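Local coordinates for extracellular solute-binding protein, family 1 (Trichodesmium erythraeum IMS101, PDB 6G7N) that binds ferric iron and probably delivers it, as the solute-binding component of an ABC transporter, for iron uptake into the cell, at residues K44-A48 with N49-D53; W64-E68 with A69-Q73; Q73-S77 with S78-N82. All blocks are in the same frame, centred on the assembly; numbering follows the deposited sequence.

Contact 1. Residues K44-A48 with N49-D53; sequences KSEGA and NSPAD
Glu46 and Ser50 meet through a short side-chain hydrogen bond. Ser50 OG donates to Glu46 OE1 at 2.7 Å and approaches that oxygen nearly along its C-O axis. The Glu46 chain is extended beyond CG, which carries the carboxylate from the last helical turn to the serine. OE1 has a second hydrogen bond, to Tyr6 OH on strand 2-7, and OE2 forms a salt bridge with Arg42 one turn back in the helix. The carboxylate is thus held through both oxygens, and its charge is probably balanced mainly by the arginine. Ser50 OG is used twice. It also accepts from Ala52 N at 3.2 Å, with an N-H...O angle of 164°, and this closes an ST turn. With OG anti to the Ser50 backbone N (chi1 -175°), the hydroxyl lies between Glu46 OE1 and Ala52 N.

Two backbone bonds cover the end of the helix. Asn49 N donates to Glu46 O at 3.0 Å, a bent bond of 133° at the hydrogen. Ser50 N donates to Gly47 O at 3.0 Å. Gly47 leaves the helix with positive phi and turns the chain back, so that Ser50 lies beside Glu46.

Packing around these bonds is modest. Glu46 CB rests against Ser50 CB at 3.5 Å. Pro51 CD comes alongside the carboxylate, 3.6 Å from Glu46 OE1. Asn49 CB sits 3.4 Å from Glu46 O. The side chains of Ser50, Pro51 and Ala52 also touch Tyr6.

The contact is a glycine-ended helix C terminus followed by an ST turn. It lies on the beta-alpha-beta crossover from strand 28-33 through helix 36-46 to strand 54-58, in the parallel part of the mixed sheet of this periplasmic binding protein fold.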
# COMPACT_ATOMS: atom_id res chain seq x y z
N LYS A 44 3.16 -3.92 21.62
CA LYS A 44 4.49 -4.05 22.20
C LYS A 44 4.41 -3.79 23.72
O LYS A 44 4.95 -4.54 24.51
CB LYS A 44 5.49 -3.10 21.53
CG LYS A 44 6.94 -3.42 21.83
CD LYS A 44 7.91 -2.45 21.19
CE LYS A 44 9.28 -3.11 21.07
NZ LYS A 44 10.37 -2.12 21.13
N SER A 45 3.69 -2.75 24.10
CA SER A 45 3.58 -2.36 25.50
C SER A 45 2.75 -3.36 26.33
O SER A 45 3.07 -3.61 27.50
CB SER A 45 3.01 -0.95 25.59
OG SER A 45 1.61 -0.96 25.46
N GLU A 46 1.69 -3.91 25.73
CA GLU A 46 0.88 -4.96 26.37
C GLU A 46 1.71 -6.24 26.58
O GLU A 46 1.43 -7.02 27.49
CB GLU A 46 -0.42 -5.25 25.57
CG GLU A 46 -1.49 -4.13 25.59
CD GLU A 46 -2.65 -4.35 24.60
OE1 GLU A 46 -2.60 -5.29 23.79
OE2 GLU A 46 -3.64 -3.56 24.65
N GLY A 47 2.71 -6.47 25.73
CA GLY A 47 3.66 -7.56 25.89
C GLY A 47 3.01 -8.92 25.96
O GLY A 47 2.05 -9.23 25.22
N ALA A 48 3.50 -9.74 26.89
CA ALA A 48 2.94 -11.07 27.10
C ALA A 48 1.49 -11.04 27.60
O ALA A 48 0.80 -12.06 27.55
CB ALA A 48 3.81 -11.84 28.08
N ASN A 49 1.01 -9.89 28.07
CA ASN A 49 -0.39 -9.76 28.50
C ASN A 49 -1.32 -9.33 27.37
O ASN A 49 -2.53 -9.21 27.59
CB ASN A 49 -0.52 -8.80 29.70
CG ASN A 49 0.29 -9.26 30.89
OD1 ASN A 49 0.13 -10.38 31.36
ND2 ASN A 49 1.22 -8.42 31.34
N SER A 50 -0.81 -9.13 26.15
CA SER A 50 -1.69 -8.66 25.08
C SER A 50 -2.74 -9.71 24.66
O SER A 50 -2.38 -10.87 24.41
CB SER A 50 -0.90 -8.29 23.84
OG SER A 50 -1.78 -7.73 22.86
N PRO A 51 -4.01 -9.30 24.53
CA PRO A 51 -5.00 -10.23 23.97
C PRO A 51 -4.96 -10.32 22.44
O PRO A 51 -5.69 -11.13 21.88
CB PRO A 51 -6.35 -9.64 24.41
CG PRO A 51 -6.06 -8.20 24.70
CD PRO A 51 -4.61 -8.05 25.02
N ALA A 52 -4.15 -9.51 21.77
CA ALA A 52 -4.19 -9.48 20.31
C ALA A 52 -3.85 -10.84 19.70
O ALA A 52 -2.87 -11.49 20.07
CB ALA A 52 -3.25 -8.41 19.77
N ASP A 53 -4.66 -11.25 18.72
CA ASP A 53 -4.43 -12.48 17.95
C ASP A 53 -3.89 -12.21 16.56
O ASP A 53 -3.00 -12.91 16.07
CB ASP A 53 -5.73 -13.27 17.81
CG ASP A 53 -6.16 -13.94 19.10
OD1 ASP A 53 -5.36 -14.76 19.62
OD2 ASP A 53 -7.31 -13.69 19.55

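Contact 2. Residues W64-E68 with A69-Q73; sequences WRAQE and AGILQ
Ala66 and Ile71 meet twice, by backbone and by side chain, at the C-terminal end of helix 60-68. The backbone bonds come in sequence. Ala69 N donates to Arg65 O at 2.9 Å, a bond of helical spacing. Gly70 N then turns back to Gln67 O at 3.0 Å, and Ile71 N reaches Ala66 O in a long, weak bond of 3.4 Å. With Gly70 at positive phi (81°), this pair of bonds makes a Schellman motif.

One water extends the closure. It donates to Gln67 O at 2.9 Å and accepts from Leu72 N. Gln67 O therefore receives both Gly70 N and the water.

The apolar contacts centre on Ala66 CB. Ile71 CD1 lies 3.9 Å from it and Leu72 CD1 4.0 Å. Ile71 CG1, set between its own backbone N and carbonyl carbon (chi1 66°), is turned to the helix end and packs on Ala66 O. Helix 36-46 covers this patch, with Ile40 touching Ala66 and Ala69, and Ile43 touching Ile71.

The apolar pairing of Ala66 with Ile71 is the one expected across a Schellman motif, between the residues joined by its longer bond. Backbone and water bonds satisfy polar groups at the helix end, while Ala66 and Ile71 pack against helix 36-46 and Leu72 also touches Trp95.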
# COMPACT_ATOMS: atom_id res chain seq x y z
N TRP A 64 6.90 -4.46 8.39
CA TRP A 64 8.29 -4.65 8.75
C TRP A 64 8.62 -4.06 10.19
O TRP A 64 9.30 -4.67 11.02
CB TRP A 64 9.22 -4.05 7.71
CG TRP A 64 10.68 -4.20 8.03
CD1 TRP A 64 11.45 -3.32 8.74
CD2 TRP A 64 11.54 -5.27 7.63
NE1 TRP A 64 12.72 -3.79 8.82
CE2 TRP A 64 12.82 -4.98 8.15
CE3 TRP A 64 11.36 -6.43 6.89
CZ2 TRP A 64 13.91 -5.82 7.96
CZ3 TRP A 64 12.46 -7.25 6.68
CH2 TRP A 64 13.71 -6.93 7.21
N ARG A 65 8.09 -2.86 10.39
CA ARG A 65 8.24 -2.25 11.75
C ARG A 65 7.61 -3.12 12.84
O ARG A 65 8.18 -3.29 13.92
CB ARG A 65 7.62 -0.86 11.75
CG ARG A 65 8.41 0.19 10.97
CD ARG A 65 7.72 1.55 10.84
NE ARG A 65 8.52 2.53 10.08
CZ ARG A 65 8.07 3.72 9.66
NH1 ARG A 65 6.81 4.10 9.89
NH2 ARG A 65 8.89 4.54 9.00
N ALA A 66 6.47 -3.74 12.55
CA ALA A 66 5.84 -4.67 13.50
C ALA A 66 6.74 -5.86 13.76
O ALA A 66 6.94 -6.29 14.90
CB ALA A 66 4.46 -5.10 13.00
N GLN A 67 7.30 -6.40 12.67
CA GLN A 67 8.21 -7.53 12.80
C GLN A 67 9.43 -7.18 13.67
O GLN A 67 9.83 -7.95 14.55
CB GLN A 67 8.58 -8.07 11.42
CG GLN A 67 10.01 -8.11 11.08
CD GLN A 67 10.28 -8.58 9.68
OE1 GLN A 67 9.45 -8.55 8.79
NE2 GLN A 67 11.49 -8.98 9.47
N GLU A 68 9.99 -6.02 13.42
CA GLU A 68 11.17 -5.57 14.21
C GLU A 68 10.84 -5.28 15.69
O GLU A 68 11.71 -5.43 16.56
CB GLU A 68 11.83 -4.37 13.56
CG GLU A 68 12.43 -4.67 12.19
CD GLU A 68 13.52 -5.74 12.19
OE1 GLU A 68 14.63 -5.45 12.68
OE2 GLU A 68 13.28 -6.86 11.66
N ALA A 69 9.60 -4.89 15.95
CA ALA A 69 9.14 -4.70 17.32
C ALA A 69 8.96 -6.03 18.06
O ALA A 69 8.73 -6.03 19.27
CB ALA A 69 7.85 -3.89 17.33
N GLY A 70 9.00 -7.16 17.35
CA GLY A 70 8.90 -8.48 17.96
C GLY A 70 7.49 -8.88 18.27
O GLY A 70 7.29 -9.77 19.08
N ILE A 71 6.49 -8.25 17.63
CA ILE A 71 5.10 -8.54 17.99
C ILE A 71 4.43 -9.62 17.13
O ILE A 71 3.23 -9.88 17.33
CB ILE A 71 4.22 -7.28 18.02
CG1 ILE A 71 4.06 -6.65 16.64
CG2 ILE A 71 4.79 -6.29 19.05
CD1 ILE A 71 2.85 -5.74 16.53
N LEU A 72 5.17 -10.23 16.19
CA LEU A 72 4.60 -11.23 15.29
C LEU A 72 5.27 -12.59 15.49
O LEU A 72 6.38 -12.67 15.96
CB LEU A 72 4.77 -10.78 13.84
CG LEU A 72 4.11 -9.44 13.47
CD1 LEU A 72 4.47 -9.01 12.06
CD2 LEU A 72 2.62 -9.46 13.66
N GLN A 73 4.57 -13.66 15.12
CA GLN A 73 5.15 -15.00 15.09
C GLN A 73 5.00 -15.61 13.71
O GLN A 73 4.02 -15.35 13.01
CB GLN A 73 4.53 -15.92 16.15
CG GLN A 73 3.03 -16.16 16.01
CD GLN A 73 2.52 -17.21 16.99
OE1 GLN A 73 2.93 -18.37 16.94
NE2 GLN A 73 1.62 -16.80 17.89
O HOH W 1 7.96 -10.12 15.24

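Contact 3. Residues Q73-S77 with S78-N82; sequences QPISS and STLNN
The carboxamide of Asn81 lies with one face over Ser77 O. That oxygen stands almost directly above Asn81 CG, at 3.4 Å, and this is packing, since Asn81 ND2 is badly angled for a bond to it. Two waters serve the polar ends of the amide. One water accepts from Asn81 ND2 at 3.1 Å and also bonds to Ser76 OG. The other approaches OD1 from the same side as Ser77 O. This second water accepts from Ser77 N at 2.8 Å and can donate to Asn81 OD1 and to Ile75 O, though it has more acceptors near it than protons.

The same Ser77 O accepts a straight backbone bond from Asn81 N at 3.0 Å, the first bond of helical spacing in helix 78-83. Ser77 is the N-cap of that helix. Its OG accepts from Leu80 N at 3.0 Å, with an N-H...O angle of 174°. OG is turned anti to the Ser77 backbone N (chi1 163°), which swings it over the helix end. It has a further hydrogen bond to Glu253 OE2 on helix 245-255.

Apolar packing accompanies the cap. Leu80 CG lies 3.7 Å from Ser77 CB, and Leu80 CD1 meets Ile75 CG2 at 4.2 Å. Ile75 and Leu80 also rest on helix 245-255, at Ile249 and Leu252.

Replacing Ser77 by alanine removes the hydroxyl, which would probably leave Leu80 N without its cap and Glu253 OE2 without this partner, loosening the start of the helix. The serine oxygen thus links two helices: it takes an N-H from the first turn of one and bonds a carboxylate on the other. Two waters link the Asn81 amide to Ser76 OG and to the Ser77 N-H, so the side chain ties the incoming chain to the helix through solvent.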
# COMPACT_ATOMS: atom_id res chain seq x y z
N GLN A 73 4.57 -13.66 15.12
CA GLN A 73 5.15 -15.00 15.09
C GLN A 73 5.00 -15.61 13.71
O GLN A 73 4.02 -15.35 13.01
CB GLN A 73 4.53 -15.92 16.15
CG GLN A 73 3.03 -16.16 16.01
CD GLN A 73 2.52 -17.21 16.99
OE1 GLN A 73 2.93 -18.37 16.94
NE2 GLN A 73 1.62 -16.80 17.89
N PRO A 74 5.97 -16.45 13.32
CA PRO A 74 5.92 -17.00 11.95
C PRO A 74 4.87 -18.08 11.79
O PRO A 74 4.69 -18.90 12.69
CB PRO A 74 7.33 -17.56 11.76
CG PRO A 74 7.77 -17.92 13.15
CD PRO A 74 7.20 -16.83 14.02
N ILE A 75 4.22 -18.12 10.64
CA ILE A 75 3.19 -19.07 10.31
C ILE A 75 3.51 -19.79 9.02
O ILE A 75 3.76 -19.13 8.01
CB ILE A 75 1.83 -18.33 10.18
CG1 ILE A 75 1.44 -17.61 11.46
CG2 ILE A 75 0.73 -19.31 9.73
CD1 ILE A 75 1.24 -18.47 12.65
N SER A 76 3.46 -21.12 9.05
CA SER A 76 3.68 -21.94 7.86
C SER A 76 2.36 -22.61 7.47
O SER A 76 1.90 -23.52 8.14
CB SER A 76 4.78 -22.97 8.12
OG SER A 76 6.03 -22.30 8.24
N SER A 77 1.78 -22.13 6.39
CA SER A 77 0.49 -22.60 5.87
C SER A 77 0.59 -22.81 4.39
O SER A 77 0.92 -21.89 3.65
CB SER A 77 -0.58 -21.53 6.16
OG SER A 77 -1.74 -21.72 5.36
N SER A 78 0.27 -24.02 3.93
CA SER A 78 0.19 -24.30 2.50
C SER A 78 -0.78 -23.35 1.80
O SER A 78 -0.53 -22.90 0.69
CB SER A 78 -0.23 -25.75 2.27
OG SER A 78 -0.46 -26.06 0.92
N THR A 79 -1.93 -23.10 2.44
CA THR A 79 -2.91 -22.21 1.86
C THR A 79 -2.36 -20.79 1.67
O THR A 79 -2.46 -20.20 0.59
CB THR A 79 -4.19 -22.22 2.70
OG1 THR A 79 -4.76 -23.53 2.62
CG2 THR A 79 -5.20 -21.21 2.26
N LEU A 80 -1.77 -20.22 2.71
CA LEU A 80 -1.22 -18.87 2.58
C LEU A 80 -0.11 -18.82 1.53
O LEU A 80 -0.06 -17.90 0.72
CB LEU A 80 -0.68 -18.34 3.90
CG LEU A 80 -1.70 -18.16 5.03
CD1 LEU A 80 -1.04 -17.60 6.27
CD2 LEU A 80 -2.86 -17.28 4.63
N ASN A 81 0.80 -19.80 1.57
CA ASN A 81 1.93 -19.72 0.69
C ASN A 81 1.55 -19.95 -0.76
O ASN A 81 2.11 -19.33 -1.67
CB ASN A 81 3.04 -20.64 1.11
CG ASN A 81 3.66 -20.29 2.45
OD1 ASN A 81 3.55 -19.16 2.94
ND2 ASN A 81 4.31 -21.28 3.05
N ASN A 82 0.65 -20.89 -1.00
CA ASN A 82 0.24 -21.15 -2.37
C ASN A 82 -0.59 -19.99 -2.96
O ASN A 82 -0.41 -19.64 -4.12
CB ASN A 82 -0.54 -22.47 -2.48
CG ASN A 82 -0.90 -22.77 -3.91
OD1 ASN A 82 -0.04 -22.73 -4.81
ND2 ASN A 82 -2.23 -22.95 -4.16
O HOH W 2 2.59 -19.57 5.51
O HOH W 3 6.28 -21.87 5.41

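How the contacts relate
The three contacts follow in series along the chain; none nests in or crosses another. Contact 1 closes the turn from helix 36-46 into the loop before strand 54-58. Contact 2 ends helix 60-68 and leads the chain into the short strand 72-73. Contact 3 starts where contact 2 stops, sharing Gln73, and begins helix 78-83. Contacts 1 and 2 touch, because Lys44 CE packs 3.5 Å from Ala69 O, so the ends of two neighbouring helices lie together. Beyond the shared Gln73, contact 3 has no other touch with contact 2; the centres are about 17 Å apart. Strand 72-73 pairs with strand 231-239 through Gln73, and contact 3 then reaches helix 245-255.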